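PDB 5MSX: putative endo-1,4-beta-xylanase from Bacteroides thetaiotaomicron VPI-5482, which probably hydrolyses glycosidic bonds as a calcium-binding family 43 glycoside hydrolase, perhaps as an arabinofuranosidase in the breakdown of plant pectin. Local coordinates for residues P241-I246 and I301-L306; F83-K88 and G131-Y136; R171-K176 and S186-I191. All coordinates share one frame; numbering follows the deposited sequence. Where two conformers were deposited one is given.

Contact 1 of 3, residues P241-I246 and I301-L306; sequences PEQDII and IRPVEL. With EDO (1,2-ethanediol), chain B; EDO (1,2-ethanediol), chain D.
The side chain of Q243 runs past the CG-CD edge of the P303 ring, the two side chains crossing at about a right angle. Its CB still stands 5.0 Å from P303 CG. With CG anti to the backbone N (chi1 -173°) and the chain extended beyond it, CG comes to 3.6 Å from P303 CG. CD is next, 3.6 Å from P303 CD, and at the amide end OE1 approaches P303 CD while NE2 comes to 3.9 Å from P303 CG. The amide thus meets the proline through van der Waals contact, a polar side chain packing its aliphatic stem and amide against the edge of a proline ring near the surface.

The backbones are joined directly by one hydrogen bond: V304 N donates to I246 O at 2.8 Å, nearly straight at 168° and in the carbonyl plane. One water donates to both Q243 O and I301 O, bridging two carbonyls that could not bond each other. On the buried side I246 CG2 packs 3.8 Å from I301 CG2.

The contact ties the loop following strand 287-293 to 245-247, an outermost strand of the sheet 203-207, 210-217, 224-230, 245-247, which is consistent with a four-stranded propeller blade. I246 and I301 both rest on L214 of strand 210-217, I246 also on Y227 of strand 224-230, while V304 packs against N291 and L293 of strand 287-293.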
loop_
_atom_site.group_PDB
_atom_site.type_symbol
_atom_site.label_atom_id
_atom_site.label_comp_id
_atom_site.label_asym_id
_atom_site.label_seq_id
_atom_site.Cartn_x
_atom_site.Cartn_y
_atom_site.Cartn_z
ATOM N N PRO C 241 18.187 16.413 -26.670
ATOM C CA PRO C 241 19.410 17.192 -26.907
ATOM C C PRO C 241 20.028 16.779 -28.226
ATOM O O PRO C 241 19.687 15.710 -28.762
ATOM C CB PRO C 241 20.315 16.768 -25.757
ATOM C CG PRO C 241 19.923 15.354 -25.516
ATOM C CD PRO C 241 18.443 15.260 -25.794
ATOM N N GLU C 242 20.942 17.592 -28.739
ATOM C CA GLU C 242 21.645 17.270 -29.999
ATOM C C GLU C 242 22.471 15.985 -29.891
ATOM O O GLU C 242 22.452 15.139 -30.788
ATOM C CB GLU C 242 22.560 18.435 -30.421
ATOM N N GLN C 243 23.169 15.831 -28.773
ATOM C CA GLN C 243 24.013 14.676 -28.502
ATOM C C GLN C 243 23.179 13.656 -27.697
ATOM O O GLN C 243 23.379 13.455 -26.483
ATOM C CB GLN C 243 25.235 15.187 -27.730
ATOM C CG GLN C 243 26.348 14.210 -27.471
ATOM C CD GLN C 243 27.546 14.895 -26.790
ATOM O OE1 GLN C 243 27.407 15.503 -25.728
ATOM N NE2 GLN C 243 28.718 14.786 -27.393
ATOM N N ASP C 244 22.215 13.038 -28.380
ATOM C CA ASP C 244 21.229 12.131 -27.763
ATOM C C ASP C 244 21.607 10.616 -27.766
ATOM O O ASP C 244 20.928 9.823 -27.126
ATOM C CB ASP C 244 19.815 12.358 -28.369
ATOM C CG ASP C 244 19.683 11.841 -29.823
ATOM O OD1 ASP C 244 20.698 11.859 -30.563
ATOM O OD2 ASP C 244 18.572 11.399 -30.210
ATOM N N ILE C 245 22.673 10.224 -28.466
ATOM C CA ILE C 245 23.123 8.834 -28.465
ATOM C C ILE C 245 24.147 8.659 -27.348
ATOM O O ILE C 245 25.230 9.204 -27.396
ATOM C CB ILE C 245 23.749 8.407 -29.795
ATOM C CG1 ILE C 245 22.723 8.508 -30.942
ATOM C CG2 ILE C 245 24.283 6.989 -29.703
ATOM C CD1 ILE C 245 21.736 7.375 -31.054
ATOM N N ILE C 246 23.797 7.877 -26.348
ATOM C CA ILE C 246 24.666 7.747 -25.198
ATOM C C ILE C 246 25.464 6.447 -25.142
ATOM O O ILE C 246 26.427 6.414 -24.427
ATOM C CB ILE C 246 23.964 8.062 -23.876
ATOM C CG1 ILE C 246 22.827 7.102 -23.593
ATOM C CG2 ILE C 246 23.460 9.507 -23.885
ATOM C CD1 ILE C 246 22.016 7.508 -22.387
ATOM N N ILE C 301 23.341 14.175 -20.512
ATOM C CA ILE C 301 24.169 12.986 -20.251
ATOM C C ILE C 301 25.361 12.988 -21.199
ATOM O O ILE C 301 25.194 13.191 -22.417
ATOM C CB ILE C 301 23.372 11.671 -20.444
ATOM C CG1 ILE C 301 22.225 11.573 -19.437
ATOM C CG2 ILE C 301 24.281 10.458 -20.314
ATOM C CD1 ILE C 301 21.214 10.483 -19.747
ATOM N N ARG C 302 26.555 12.758 -20.659
ATOM C CA ARG C 302 27.737 12.624 -21.513
ATOM C C ARG C 302 27.742 11.227 -22.127
ATOM O O ARG C 302 27.569 10.249 -21.392
ATOM C CB ARG C 302 29.021 12.857 -20.719
ATOM C CG ARG C 302 29.108 14.265 -20.094
ATOM C CD ARG C 302 30.461 14.559 -19.425
ATOM N NE ARG C 302 31.582 14.255 -20.322
ATOM C CZ ARG C 302 31.888 14.925 -21.420
ATOM N NH1 ARG C 302 31.203 16.014 -21.789
ATOM N NH2 ARG C 302 32.905 14.511 -22.161
ATOM N N PRO C 303 27.927 11.118 -23.461
ATOM C CA PRO C 303 27.977 9.764 -24.056
ATOM C C PRO C 303 28.966 8.882 -23.299
ATOM O O PRO C 303 30.059 9.336 -22.942
ATOM C CB PRO C 303 28.421 10.030 -25.500
ATOM C CG PRO C 303 27.877 11.383 -25.796
ATOM C CD PRO C 303 27.956 12.163 -24.499
ATOM N N VAL C 304 28.571 7.645 -23.023
ATOM C CA VAL C 304 29.329 6.783 -22.119
ATOM C C VAL C 304 30.616 6.302 -22.775
ATOM O O VAL C 304 30.595 5.882 -23.896
ATOM C CB VAL C 304 28.505 5.554 -21.674
ATOM C CG1 VAL C 304 29.346 4.649 -20.768
ATOM C CG2 VAL C 304 27.254 6.019 -20.939
ATOM N N GLU C 305 31.721 6.363 -22.036
ATOM C CA GLU C 305 33.013 5.871 -22.500
ATOM C C GLU C 305 33.041 4.382 -22.147
ATOM O O GLU C 305 33.190 4.025 -20.984
ATOM C CB GLU C 305 34.161 6.629 -21.813
ATOM C CG GLU C 305 34.367 8.053 -22.349
ATOM C CD GLU C 305 35.008 8.071 -23.738
ATOM O OE1 GLU C 305 35.637 7.064 -24.147
ATOM O OE2 GLU C 305 34.903 9.096 -24.439
ATOM N N LEU C 306 32.846 3.522 -23.141
ATOM C CA LEU C 306 32.692 2.102 -22.879
ATOM C C LEU C 306 34.057 1.404 -22.777
ATOM O O LEU C 306 34.951 1.647 -23.576
ATOM C CB LEU C 306 31.846 1.439 -23.973
ATOM C CG LEU C 306 30.480 2.076 -24.214
ATOM C CD1 LEU C 306 29.895 1.572 -25.532
ATOM C CD2 LEU C 306 29.518 1.823 -23.063
HETATM C C1 EDO B . 30.287 9.570 -19.077
HETATM O O1 EDO B . 28.959 9.120 -19.435
HETATM C C2 EDO B . 31.478 8.755 -19.547
HETATM O O2 EDO B . 31.413 7.362 -19.107
HETATM C C1 EDO D . 24.716 12.185 -32.661
HETATM O O1 EDO D . 25.475 13.328 -32.279
HETATM C C2 EDO D . 23.760 11.872 -31.536
HETATM O O2 EDO D . 24.449 11.676 -30.291
HETATM O O HOH W 1 23.602 14.532 -24.111
HETATM O O HOH W 2 29.070 5.353 -26.288
#

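Contact 2 of 3, residues F83-K88 and G131-Y136; sequences FPSAAK and GKDEFY. With EDO (1,2-ethanediol), chain Q.
F135 slides the CE2 corner of its ring into the angle between S85 and A86, 3.2 Å from S85 OG, which lies near the ring plane at its edge, and 3.5 Å from A86 CB, which approaches obliquely. Two compact turns meet here, on the periphery of the five-bladed beta-propeller expected of family 43: a 3-10 turn at 84-86 and an inverse gamma turn centred on D133, closed by E134 N donating to K132 O at 2.8 Å. The two turns bring S85 and D133 together, with F135 following just after.

F83 and F135 cross at about a right angle, CZ to CZ at 4.1 Å. The methyl of A86 lies 3.8 Å above the F83 ring plane, offset toward the rim, and so touches both rings. I110 of strand 109-110 adjoins all three residues, and Y115 meets F135 edge-to-face.

The polar half of the contact is S85 OG donating to D133 OD1 at 2.8 Å. The hydroxyl, held between backbone N and carbonyl carbon (chi1 82°), reaches the carboxylate from above, 47° out of its plane. OD1 also accepts from L128 N, so two donors on this oxygen probably restrict rotation of the carboxylate. With an alanine here in place of D133, S85 OG and L128 N would probably lose their shared acceptor, and the serine hydroxyl would be free to turn. The other oxygen, D133 OD2, takes a hydrogen bond of 2.6 Å from a water, which itself accepts from S85 N at 2.9 Å.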
loop_
_atom_site.group_PDB
_atom_site.type_symbol
_atom_site.label_atom_id
_atom_site.label_comp_id
_atom_site.label_asym_id
_atom_site.label_seq_id
_atom_site.Cartn_x
_atom_site.Cartn_y
_atom_site.Cartn_z
ATOM N N PHE C 83 12.054 -16.945 -7.475
ATOM C CA PHE C 83 10.696 -16.947 -8.009
ATOM C C PHE C 83 10.302 -18.395 -8.346
ATOM O O PHE C 83 10.233 -18.757 -9.530
ATOM C CB PHE C 83 10.666 -16.054 -9.251
ATOM C CG PHE C 83 9.318 -15.497 -9.624
ATOM C CD1 PHE C 83 8.115 -16.163 -9.355
ATOM C CD2 PHE C 83 9.266 -14.323 -10.359
ATOM C CE1 PHE C 83 6.899 -15.624 -9.768
ATOM C CE2 PHE C 83 8.062 -13.782 -10.777
ATOM C CZ PHE C 83 6.872 -14.440 -10.489
ATOM N N PRO C 84 10.002 -19.216 -7.305
ATOM C CA PRO C 84 9.715 -20.653 -7.499
ATOM C C PRO C 84 8.711 -20.991 -8.586
ATOM O O PRO C 84 9.018 -21.805 -9.444
ATOM C CB PRO C 84 9.238 -21.095 -6.113
ATOM C CG PRO C 84 10.045 -20.238 -5.198
ATOM C CD PRO C 84 9.988 -18.877 -5.868
ATOM N N SER C 85 7.568 -20.330 -8.622
ATOM C CA SER C 85 6.584 -20.656 -9.647
ATOM C C SER C 85 7.051 -20.435 -11.101
ATOM O O SER C 85 6.520 -21.063 -12.020
ATOM C CB SER C 85 5.250 -19.944 -9.392
ATOM O OG SER C 85 5.236 -18.602 -9.856
ATOM N N ALA C 86 8.026 -19.553 -11.324
ATOM C CA ALA C 86 8.441 -19.219 -12.682
ATOM C C ALA C 86 9.758 -19.859 -13.068
ATOM O O ALA C 86 10.252 -19.600 -14.163
ATOM C CB ALA C 86 8.539 -17.704 -12.836
ATOM N N ALA C 87 10.303 -20.704 -12.199
ATOM C CA ALA C 87 11.658 -21.242 -12.324
ATOM C C ALA C 87 11.981 -22.068 -13.600
ATOM O O ALA C 87 13.130 -22.245 -13.930
ATOM C CB ALA C 87 12.001 -22.059 -11.094
ATOM N N LYS C 88 10.978 -22.574 -14.289
ATOM C CA LYS C 88 11.185 -23.311 -15.522
ATOM C C LYS C 88 10.482 -22.642 -16.690
ATOM O O LYS C 88 10.372 -23.216 -17.768
ATOM C CB LYS C 88 10.704 -24.746 -15.320
ATOM C CG LYS C 88 11.223 -25.350 -14.010
ATOM C CD LYS C 88 11.303 -26.857 -14.084
ATOM C CE LYS C 88 11.362 -27.488 -12.700
ATOM N NZ LYS C 88 11.263 -28.976 -12.785
ATOM N N GLY C 131 -4.055 -13.237 -8.964
ATOM C CA GLY C 131 -4.466 -14.541 -9.511
ATOM C C GLY C 131 -3.749 -15.673 -8.821
ATOM O O GLY C 131 -3.071 -15.455 -7.811
ATOM N N LYS C 132 -3.889 -16.887 -9.360
ATOM C CA LYS C 132 -3.172 -18.049 -8.828
ATOM C C LYS C 132 -1.688 -17.965 -9.208
ATOM O O LYS C 132 -1.350 -17.580 -10.343
ATOM C CB LYS C 132 -3.788 -19.349 -9.351
ATOM N N ASP C 133 -0.813 -18.304 -8.262
ATOM C CA ASP C 133 0.629 -18.362 -8.529
ATOM C C ASP C 133 1.080 -19.514 -9.481
ATOM O O ASP C 133 1.752 -20.450 -9.064
ATOM C CB ASP C 133 1.434 -18.424 -7.216
ATOM C CG ASP C 133 2.927 -18.114 -7.431
ATOM O OD1 ASP C 133 3.267 -17.367 -8.384
ATOM O OD2 ASP C 133 3.765 -18.615 -6.668
ATOM N N GLU C 134 0.738 -19.418 -10.763
ATOM C CA GLU C 134 1.113 -20.451 -11.737
ATOM C C GLU C 134 1.096 -19.902 -13.146
ATOM O O GLU C 134 0.425 -18.900 -13.416
ATOM C CB GLU C 134 0.166 -21.650 -11.646
ATOM C CG GLU C 134 -1.289 -21.290 -11.828
ATOM C CD GLU C 134 -2.191 -22.511 -11.869
ATOM O OE1 GLU C 134 -2.160 -23.320 -10.911
ATOM O OE2 GLU C 134 -2.944 -22.651 -12.861
ATOM N N PHE C 135 1.814 -20.587 -14.039
ATOM C CA PHE C 135 1.987 -20.139 -15.418
ATOM C C PHE C 135 1.546 -21.188 -16.408
ATOM O O PHE C 135 1.710 -22.365 -16.167
ATOM C CB PHE C 135 3.460 -19.773 -15.688
ATOM C CG PHE C 135 3.922 -18.601 -14.878
ATOM C CD1 PHE C 135 3.615 -17.302 -15.280
ATOM C CD2 PHE C 135 4.612 -18.788 -13.700
ATOM C CE1 PHE C 135 4.027 -16.210 -14.525
ATOM C CE2 PHE C 135 5.009 -17.697 -12.929
ATOM C CZ PHE C 135 4.711 -16.410 -13.350
ATOM N N TYR C 136 0.988 -20.721 -17.518
ATOM C CA TYR C 136 0.697 -21.541 -18.675
ATOM C C TYR C 136 0.672 -20.580 -19.844
ATOM O O TYR C 136 0.507 -19.383 -19.640
ATOM C CB TYR C 136 -0.652 -22.260 -18.514
ATOM C CG TYR C 136 -1.860 -21.374 -18.241
ATOM C CD1 TYR C 136 -2.506 -20.711 -19.272
ATOM C CD2 TYR C 136 -2.385 -21.248 -16.953
ATOM C CE1 TYR C 136 -3.622 -19.931 -19.039
ATOM C CE2 TYR C 136 -3.509 -20.466 -16.705
ATOM C CZ TYR C 136 -4.116 -19.814 -17.755
ATOM O OH TYR C 136 -5.225 -19.028 -17.538
HETATM C C1 EDO Q . -7.057 -11.606 -8.138
HETATM O O1 EDO Q . -5.984 -11.721 -7.189
HETATM C C2 EDO Q . -8.056 -12.740 -7.920
HETATM O O2 EDO Q . -7.487 -14.042 -8.138
HETATM O O HOH W 3 6.395 -18.462 -6.683
#

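Contact 3 of 3, residues R171-K176 and S186-I191; sequences RRHVAK and SVVQVI
H173 lays its imidazole alongside V190 and obliquely across V188, with CD2 3.9 Å from V190 CG2 and also 3.9 Å from V188 CG1. CG is anti to the carbonyl carbon (chi1 -74°), which brings the ring over to these two valines of the neighbouring strand. The carbonyl oxygen of R171 lies above one ring face, offset toward the rim; ND1 is hydrogen-bonded to G170 O, and W169 stacks on the ring.

V174 projects from the other side of the sheet. Its CG1 sits between backbone N and carbonyl carbon (chi1 64°) and meets I191 CG1 at 4.0 Å, the two side chains at about a right angle, with F168 of strand 165-169 touching both.

These residues belong to the last two strands of a four-stranded antiparallel sheet, consistent with one blade of a family 43 propeller, with 187-190 as one of its two outermost strands within the chain. Just before the pair, the R171 side chain lies about 6 Å from that of E200, the predicted proton donor. V174 and Q189 form a hydrogen-bonded pair: V174 N donates to Q189 O at 3.0 Å, tilted from the carbonyl plane, and Q189 N returns a bond of 2.8 Å to V174 O, nearly in line with the carbonyl.

Past the strand, I191 N donates to R172 O at 2.8 Å. The R172 chain stays extended as far as NE, so that CD passes 3.5 Å from I191 O before NE binds T193 OG1 and NH2 binds E197 O.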
loop_
_atom_site.group_PDB
_atom_site.type_symbol
_atom_site.label_atom_id
_atom_site.label_comp_id
_atom_site.label_asym_id
_atom_site.label_seq_id
_atom_site.Cartn_x
_atom_site.Cartn_y
_atom_site.Cartn_z
ATOM N N ARG C 171 8.581 -0.123 -26.684
ATOM C CA ARG C 171 7.935 0.701 -27.717
ATOM C C ARG C 171 7.409 2.037 -27.187
ATOM O O ARG C 171 6.412 2.609 -27.681
ATOM C CB ARG C 171 6.885 -0.113 -28.492
ATOM C CG ARG C 171 7.411 -1.473 -28.955
ATOM C CD ARG C 171 6.572 -2.037 -30.115
ATOM N NE ARG C 171 6.809 -1.284 -31.369
ATOM C CZ ARG C 171 6.242 -1.588 -32.548
ATOM N NH1 ARG C 171 5.374 -2.612 -32.648
ATOM N NH2 ARG C 171 6.531 -0.870 -33.634
ATOM N N ARG C 172 8.157 2.569 -26.228
ATOM C CA ARG C 172 7.968 3.917 -25.726
ATOM C C ARG C 172 6.653 4.122 -24.939
ATOM O O ARG C 172 6.140 5.232 -24.844
ATOM C CB ARG C 172 8.139 4.946 -26.854
ATOM C CG ARG C 172 9.424 4.819 -27.686
ATOM C CD ARG C 172 9.394 5.831 -28.825
ATOM N NE ARG C 172 10.620 5.856 -29.616
ATOM C CZ ARG C 172 10.999 4.906 -30.479
ATOM N NH1 ARG C 172 10.267 3.805 -30.681
ATOM N NH2 ARG C 172 12.162 5.041 -31.140
ATOM N N HIS C 173 6.162 3.055 -24.330
ATOM C CA HIS C 173 4.921 3.111 -23.578
ATOM C C HIS C 173 5.149 3.534 -22.136
ATOM O O HIS C 173 6.142 3.141 -21.519
ATOM C CB HIS C 173 4.206 1.767 -23.613
ATOM C CG HIS C 173 3.565 1.471 -24.936
ATOM N ND1 HIS C 173 4.071 0.541 -25.823
ATOM C CD2 HIS C 173 2.471 1.997 -25.534
ATOM C CE1 HIS C 173 3.300 0.491 -26.898
ATOM N NE2 HIS C 173 2.330 1.370 -26.754
ATOM N N VAL C 174 4.197 4.305 -21.614
ATOM C CA VAL C 174 4.168 4.683 -20.197
ATOM C C VAL C 174 2.718 4.924 -19.698
ATOM O O VAL C 174 1.872 5.467 -20.415
ATOM C CB VAL C 174 5.033 5.929 -19.927
ATOM C CG1 VAL C 174 4.497 7.155 -20.642
ATOM C CG2 VAL C 174 5.164 6.197 -18.436
ATOM N N ALA C 175 2.470 4.490 -18.476
ATOM C CA ALA C 175 1.189 4.689 -17.807
ATOM C C ALA C 175 1.416 4.805 -16.300
ATOM O O ALA C 175 2.377 4.223 -15.769
ATOM C CB ALA C 175 0.277 3.511 -18.097
ATOM N N LYS C 176 0.524 5.510 -15.601
ATOM C CA LYS C 176 0.535 5.490 -14.134
ATOM C C LYS C 176 0.242 4.091 -13.599
ATOM O O LYS C 176 -0.412 3.285 -14.259
ATOM C CB LYS C 176 -0.462 6.481 -13.540
ATOM C CG LYS C 176 -0.082 7.925 -13.811
ATOM C CD LYS C 176 -1.041 8.892 -13.132
ATOM C CE LYS C 176 -0.517 10.294 -13.279
ATOM N NZ LYS C 176 -1.574 11.263 -12.913
ATOM N N SER C 186 -5.725 3.194 -17.029
ATOM C CA SER C 186 -6.291 3.056 -18.377
ATOM C C SER C 186 -5.682 4.048 -19.365
ATOM O O SER C 186 -5.702 3.804 -20.569
ATOM C CB SER C 186 -7.828 3.177 -18.360
ATOM O OG SER C 186 -8.254 4.525 -18.218
ATOM N N VAL C 187 -5.128 5.161 -18.871
ATOM C CA VAL C 187 -4.518 6.156 -19.747
ATOM C C VAL C 187 -3.063 5.754 -20.052
ATOM O O VAL C 187 -2.221 5.784 -19.164
ATOM C CB VAL C 187 -4.577 7.563 -19.134
ATOM C CG1 VAL C 187 -3.935 8.581 -20.073
ATOM C CG2 VAL C 187 -6.032 7.965 -18.836
ATOM N N VAL C 188 -2.791 5.359 -21.298
ATOM C CA VAL C 188 -1.457 4.906 -21.755
ATOM C C VAL C 188 -0.939 5.916 -22.749
ATOM O O VAL C 188 -1.671 6.273 -23.659
ATOM C CB VAL C 188 -1.536 3.536 -22.451
ATOM C CG1 VAL C 188 -0.128 3.072 -22.870
ATOM C CG2 VAL C 188 -2.207 2.496 -21.546
ATOM N N GLN C 189 0.283 6.426 -22.563
ATOM C CA GLN C 189 0.861 7.384 -23.498
ATOM C C GLN C 189 2.042 6.772 -24.239
ATOM O O GLN C 189 2.690 5.834 -23.755
ATOM C CB GLN C 189 1.347 8.663 -22.810
ATOM C CG GLN C 189 0.302 9.418 -21.969
ATOM C CD GLN C 189 -0.685 10.272 -22.743
ATOM O OE1 GLN C 189 -0.832 10.148 -23.958
ATOM N NE2 GLN C 189 -1.378 11.150 -22.026
ATOM N N VAL C 190 2.328 7.328 -25.412
ATOM C CA VAL C 190 3.511 6.952 -26.181
ATOM C C VAL C 190 4.449 8.137 -26.143
ATOM O O VAL C 190 4.071 9.224 -26.533
ATOM C CB VAL C 190 3.144 6.539 -27.627
ATOM C CG1 VAL C 190 4.397 6.265 -28.446
ATOM C CG2 VAL C 190 2.247 5.302 -27.602
ATOM N N ILE C 191 5.657 7.931 -25.614
ATOM C CA ILE C 191 6.633 9.006 -25.486
ATOM C C ILE C 191 7.147 9.354 -26.864
ATOM O O ILE C 191 7.479 8.459 -27.664
ATOM C CB ILE C 191 7.821 8.611 -24.586
ATOM C CG1 ILE C 191 7.350 8.482 -23.135
ATOM C CG2 ILE C 191 8.951 9.638 -24.671
ATOM C CD1 ILE C 191 8.113 7.430 -22.364
HETATM O O HOH W 4 -1.649 6.886 -16.857
#

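Along the chain the three contacts come in series: contact 2 first, then contact 3, then contact 1. Their centres form a wide triangle, 39 Å between contacts 1 and 2, 27 Å between 2 and 3, and 24 Å between 1 and 3, and none touches another. Contacts 1 and 3 approach most closely, to about 9 Å between nearest atoms, and strand 210-217 packs against both: L214 under contact 1, Y213, Y215 and I217 beside contact 3. Contact 3 pairs two strands within one four-stranded antiparallel sheet, contact 1 joins the last strand of another such sheet to a distant loop, and contact 2 joins two loops earlier in the family 43 range.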